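Local structure of tailspike protein (Siphovirus 9NA, 3RIQ) at residues T203-V207 and D232-L238; V110-V114 and D130-L135. The protein probably recognises Salmonella lipopolysaccharide as the phage's receptor-binding tailspike and cleaves its O-antigen chains as an endorhamnosidase. All blocks are in the same frame, centred on the assembly; numbering follows the deposited sequence. Where two conformers were deposited one is given.

Interaction 1 (T203-V207 and D232-L238)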
loop_
_atom_site.group_PDB
_atom_site.type_symbol
_atom_site.label_atom_id
_atom_site.label_comp_id
_atom_site.label_asym_id
_atom_site.label_seq_id
_atom_site.Cartn_x
_atom_site.Cartn_y
_atom_site.Cartn_z
ATOM N N THR A 203 2.092 -16.171 22.936
ATOM C CA THR A 203 2.693 -15.964 21.620
ATOM C C THR A 203 1.988 -16.738 20.528
ATOM O O THR A 203 1.315 -17.717 20.833
ATOM C CB THR A 203 4.212 -16.236 21.624
ATOM O OG1 THR A 203 4.822 -15.580 20.507
ATOM C CG2 THR A 203 4.506 -17.738 21.564
ATOM N N GLY A 204 2.138 -16.278 19.278
ATOM C CA GLY A 204 1.534 -16.962 18.151
ATOM C C GLY A 204 0.030 -16.786 18.018
ATOM O O GLY A 204 -0.576 -17.465 17.210
ATOM N N ASN A 205 -0.581 -15.916 18.833
ATOM C CA ASN A 205 -2.028 -15.761 18.875
ATOM C C ASN A 205 -2.388 -14.686 17.863
ATOM O O ASN A 205 -1.845 -13.546 17.893
ATOM C CB ASN A 205 -2.472 -15.346 20.262
ATOM C CG ASN A 205 -2.235 -16.441 21.281
ATOM O OD1 ASN A 205 -2.465 -17.633 20.991
ATOM N ND2 ASN A 205 -1.877 -16.036 22.504
ATOM N N LYS A 206 -3.245 -15.038 16.924
ATOM C CA LYS A 206 -3.520 -14.151 15.780
ATOM C C LYS A 206 -4.954 -14.259 15.268
ATOM O O LYS A 206 -5.579 -15.342 15.371
ATOM C CB LYS A 206 -2.513 -14.409 14.661
ATOM C CG LYS A 206 -2.630 -15.668 13.928
ATOM C CD LYS A 206 -1.457 -15.788 12.942
ATOM C CE LYS A 206 -0.133 -15.784 13.723
ATOM N NZ LYS A 206 1.052 -15.931 12.894
ATOM N N VAL A 207 -5.462 -13.163 14.723
ATOM C CA VAL A 207 -6.722 -13.163 13.981
ATOM C C VAL A 207 -6.374 -12.783 12.546
ATOM O O VAL A 207 -5.646 -11.790 12.318
ATOM C CB VAL A 207 -7.696 -12.130 14.593
ATOM C CG1 VAL A 207 -9.046 -12.042 13.806
ATOM C CG2 VAL A 207 -7.954 -12.479 16.104
ATOM N N ASP A 232 5.376 -13.257 15.553
ATOM C CA ASP A 232 4.356 -14.283 15.340
ATOM C C ASP A 232 3.211 -13.974 16.315
ATOM O O ASP A 232 3.258 -14.360 17.476
ATOM C CB ASP A 232 4.985 -15.676 15.592
ATOM C CG ASP A 232 4.095 -16.826 15.181
ATOM O OD1 ASP A 232 2.900 -16.637 14.870
ATOM O OD2 ASP A 232 4.649 -17.947 15.139
ATOM N N GLY A 233 2.199 -13.242 15.832
ATOM C CA GLY A 233 1.084 -12.769 16.678
ATOM C C GLY A 233 0.574 -11.447 16.140
ATOM O O GLY A 233 1.361 -10.652 15.587
ATOM N N GLY A 234 -0.722 -11.193 16.340
ATOM C CA GLY A 234 -1.330 -9.920 15.939
ATOM C C GLY A 234 -2.594 -10.072 15.134
ATOM O O GLY A 234 -3.350 -11.026 15.328
ATOM N N VAL A 235 -2.848 -9.112 14.242
ATOM C CA VAL A 235 -4.110 -9.084 13.490
ATOM C C VAL A 235 -3.804 -8.738 12.040
ATOM O O VAL A 235 -3.059 -7.788 11.769
ATOM C CB VAL A 235 -5.108 -8.022 14.045
ATOM C CG1 VAL A 235 -6.386 -8.005 13.211
ATOM C CG2 VAL A 235 -5.388 -8.265 15.541
ATOM N N ARG A 236 -4.428 -9.480 11.105
ATOM C CA ARG A 236 -4.265 -9.197 9.666
ATOM C C ARG A 236 -5.604 -9.270 8.948
ATOM O O ARG A 236 -6.393 -10.176 9.254
ATOM C CB ARG A 236 -3.266 -10.180 9.033
ATOM C CG ARG A 236 -3.092 -9.975 7.527
ATOM C CD ARG A 236 -1.922 -10.739 6.936
ATOM N NE ARG A 236 -1.877 -12.189 7.191
ATOM C CZ ARG A 236 -2.438 -13.114 6.405
ATOM N NH1 ARG A 236 -3.208 -12.733 5.373
ATOM N NH2 ARG A 236 -2.239 -14.426 6.649
ATOM N N ASP A 237 -5.864 -8.303 8.045
ATOM C CA ASP A 237 -7.051 -8.359 7.130
ATOM C C ASP A 237 -8.365 -8.409 7.896
ATOM O O ASP A 237 -9.196 -9.311 7.658
ATOM C CB ASP A 237 -6.973 -9.574 6.198
ATOM C CG ASP A 237 -5.784 -9.535 5.268
ATOM O OD1 ASP A 237 -5.301 -8.435 4.945
ATOM O OD2 ASP A 237 -5.344 -10.629 4.832
ATOM N N LEU A 238 -8.562 -7.464 8.822
ATOM C CA LEU A 238 -9.792 -7.427 9.630
ATOM C C LEU A 238 -10.545 -6.116 9.380
ATOM O O LEU A 238 -9.926 -5.053 9.233
ATOM C CB LEU A 238 -9.418 -7.496 11.129
ATOM C CG LEU A 238 -10.592 -7.442 12.105
ATOM C CD1 LEU A 238 -11.446 -8.712 12.021
ATOM C CD2 LEU A 238 -10.067 -7.225 13.529
HETATM O O HOH W 1 1.578 -19.306 15.438
#

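Interaction 2 (V110-V114 and D130-L135)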
loop_
_atom_site.group_PDB
_atom_site.type_symbol
_atom_site.label_atom_id
_atom_site.label_comp_id
_atom_site.label_asym_id
_atom_site.label_seq_id
_atom_site.Cartn_x
_atom_site.Cartn_y
_atom_site.Cartn_z
ATOM N N VAL A 110 -28.770 10.079 23.003
ATOM C CA VAL A 110 -28.010 8.833 23.231
ATOM C C VAL A 110 -28.715 7.975 24.300
ATOM O O VAL A 110 -28.968 6.780 24.106
ATOM C CB VAL A 110 -26.550 9.088 23.617
ATOM C CG1 VAL A 110 -25.845 7.768 23.858
ATOM C CG2 VAL A 110 -25.818 9.847 22.504
ATOM N N LEU A 111 -29.049 8.592 25.428
ATOM C CA LEU A 111 -29.813 7.878 26.468
ATOM C C LEU A 111 -31.098 7.236 25.925
ATOM O O LEU A 111 -31.406 6.060 26.233
ATOM C CB LEU A 111 -30.142 8.815 27.635
ATOM C CG LEU A 111 -30.944 8.182 28.772
ATOM C CD1 LEU A 111 -30.154 7.080 29.465
ATOM C CD2 LEU A 111 -31.293 9.277 29.757
ATOM N N ALA A 112 -31.831 7.985 25.098
ATOM C CA ALA A 112 -33.084 7.474 24.491
ATOM C C ALA A 112 -32.889 6.336 23.462
ATOM O O ALA A 112 -33.859 5.617 23.103
ATOM C CB ALA A 112 -33.897 8.607 23.905
ATOM N N SER A 113 -31.647 6.135 23.002
ATOM C CA SER A 113 -31.357 5.041 22.071
ATOM C C SER A 113 -31.223 3.705 22.792
ATOM O O SER A 113 -31.161 2.671 22.143
ATOM C CB SER A 113 -30.054 5.311 21.300
ATOM O OG SER A 113 -28.909 4.927 22.059
ATOM N N VAL A 114 -31.165 3.723 24.124
ATOM C CA VAL A 114 -30.964 2.470 24.869
ATOM C C VAL A 114 -32.230 1.593 24.836
ATOM O O VAL A 114 -33.296 1.988 25.337
ATOM C CB VAL A 114 -30.493 2.725 26.325
ATOM C CG1 VAL A 114 -30.483 1.388 27.139
ATOM C CG2 VAL A 114 -29.162 3.464 26.327
ATOM N N ASP A 130 -20.886 9.891 28.850
ATOM C CA ASP A 130 -22.054 10.744 28.597
ATOM C C ASP A 130 -23.386 10.252 29.208
ATOM O O ASP A 130 -24.257 11.067 29.533
ATOM C CB ASP A 130 -22.220 11.034 27.087
ATOM C CG ASP A 130 -22.457 9.769 26.244
ATOM O OD1 ASP A 130 -22.192 8.659 26.731
ATOM O OD2 ASP A 130 -22.896 9.892 25.073
ATOM N N ILE A 131 -23.545 8.935 29.376
ATOM C CA ILE A 131 -24.825 8.381 29.856
ATOM C C ILE A 131 -24.746 7.478 31.107
ATOM O O ILE A 131 -25.778 7.160 31.683
ATOM C CB ILE A 131 -25.625 7.622 28.746
ATOM C CG1 ILE A 131 -24.887 6.354 28.280
ATOM C CG2 ILE A 131 -25.988 8.571 27.574
ATOM C CD1 ILE A 131 -25.724 5.459 27.332
ATOM N N TRP A 132 -23.535 7.050 31.478
ATOM C CA TRP A 132 -23.321 6.015 32.529
ATOM C C TRP A 132 -24.068 6.370 33.819
ATOM O O TRP A 132 -24.875 5.579 34.329
ATOM C CB TRP A 132 -21.810 5.804 32.778
ATOM C CG TRP A 132 -21.444 4.683 33.744
ATOM C CD1 TRP A 132 -20.670 4.792 34.877
ATOM C CD2 TRP A 132 -21.830 3.296 33.656
ATOM N NE1 TRP A 132 -20.554 3.564 35.491
ATOM C CE2 TRP A 132 -21.261 2.633 34.770
ATOM C CE3 TRP A 132 -22.625 2.554 32.756
ATOM C CZ2 TRP A 132 -21.440 1.257 35.001
ATOM C CZ3 TRP A 132 -22.801 1.181 32.985
ATOM C CH2 TRP A 132 -22.209 0.551 34.104
ATOM N N ALA A 133 -23.856 7.594 34.299
ATOM C CA ALA A 133 -24.532 8.066 35.514
ATOM C C ALA A 133 -26.064 8.179 35.415
ATOM O O ALA A 133 -26.736 8.228 36.445
ATOM C CB ALA A 133 -23.922 9.395 35.988
ATOM N N SER A 134 -26.618 8.207 34.204
ATOM C CA SER A 134 -28.077 8.375 34.011
ATOM C C SER A 134 -28.871 7.090 33.810
ATOM O O SER A 134 -30.088 7.134 33.561
ATOM C CB SER A 134 -28.358 9.298 32.819
ATOM O OG SER A 134 -28.059 10.641 33.141
ATOM N N LEU A 135 -28.198 5.946 33.882
ATOM C CA LEU A 135 -28.871 4.677 33.574
ATOM C C LEU A 135 -29.664 4.020 34.728
ATOM O O LEU A 135 -29.114 3.818 35.809
ATOM C CB LEU A 135 -27.874 3.692 32.981
ATOM C CG LEU A 135 -27.506 4.012 31.540
ATOM C CD1 LEU A 135 -26.268 3.203 31.177
ATOM C CD2 LEU A 135 -28.697 3.747 30.618
#

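Interaction 1 (T203-V207 and D232-L238)
Lys206 pairs with Gly234, and Val207 with Val235, as parallel neighbours on adjacent coils of the right-handed beta-helix that forms this tailspike. The pairing rests on a crossing pattern of backbone bonds: Gly234 N reaches Asn205 O at 3.0 Å, Val207 N returns to Gly234 O at 3.1 Å, and Arg236 N meets Val207 O at 2.9 Å. The accepting carbonyls on both strands also receive CA-H...O contacts: Asn205 O from Gly233 CA (3.3 Å), Gly234 O from Lys206 CA and Val207 O from Val235 CA. Ahead of the strands the bonding is less regular. Gly204 N lies 2.9 Å from Asp232 O, but the N-H...O angle is only 136° and the donor nitrogen lies above the carbonyl plane of Asp232.

Beside this irregular start the side chain of Lys206 runs slantwise across that of Asp232. In the Lys206 conformer described, one of two, a bend at chi3 (61°) turns the amine back, and NZ forms a salt bridge with Asp232 OD1 at 2.8 Å. The amine arrives on the anti side of that oxygen, 32° out of the carboxylate plane. A water donates to the same OD1 at 3.0 Å and, weakly, to Gly204 O. The other oxygen, OD2, is bridged by Lys213 of the second subunit, so this carboxylate links coil pairing to trimer packing.

Val207 and Val235 point to the opposite face from Lys206, into the buried interior. There both pack on Val220, while Val207 also touches Ile191 and Phe193 and Val235 touches Phe222 and Ile270. Just before strand 206-208, both ends of the Asn205 amide are used within the same chain: OD1 accepts from Ile176 N, while ND2 donates to Cys173 O and Asn225 OD1.

Interaction 2 (V110-V114 and D130-L135)
Val110, whose side chain packs against Ile131, has its carbonyl oxygen gripped twice by Ser113. Ser113 OG lies 2.8 Å from Val110 O, in the carbonyl plane and on a lone pair, and Ser113 N comes to 3.0 Å from the same oxygen, a pair that holds the turn from Val110 to Ser113. Ser113 OG is also hydrogen-bonded to Tyr95 N. Between the two segments there is no hydrogen bond, and the evidence for the contact is apolar. Ile131 CG2 sits in the angle between Val110 and Leu111, 3.8 Å from Val110 CG1 and 3.7 Å from Leu111 N. Its chi1 of 66° sets CG1 between the backbone N and the carbonyl carbon, and CD1 then ends 4.1 Å from Val114 CG2. This is side-chain packing of a short helix on a loop, within an excursion of the chain out from the beta-helix. The side chains of Leu111 and Leu135 lie alongside and run in opposing senses, with Leu111 CD1 3.8 Å from Leu135 CD2. At the far end the Val110 side chain lies roughly perpendicular to that of Asp130, with Val110 CG1 3.8 Å from Asp130 OD2, an oxygen that is salt-bridged to Arg96.

Overall arrangement
From the N terminus, the chain first builds coils of the beta-helix and then leaves them after strand 79-87. Interaction 2 closes a loop of 15 residues within this excursion, joining helix 107-112 to the segment ahead of helix 137-140; strand 146-151 returns to the solenoid by pairing with strand 67-72. Interaction 1 comes later and closes 24 residues, including strands 211-214 and 220-223, as one coil is laid on the next. The two closures run in series, neither nested nor crossed. Their centres lie 35 Å apart and their nearest atoms about 24 Å, so they are separate: one within the solenoid wall, the other in the excursion.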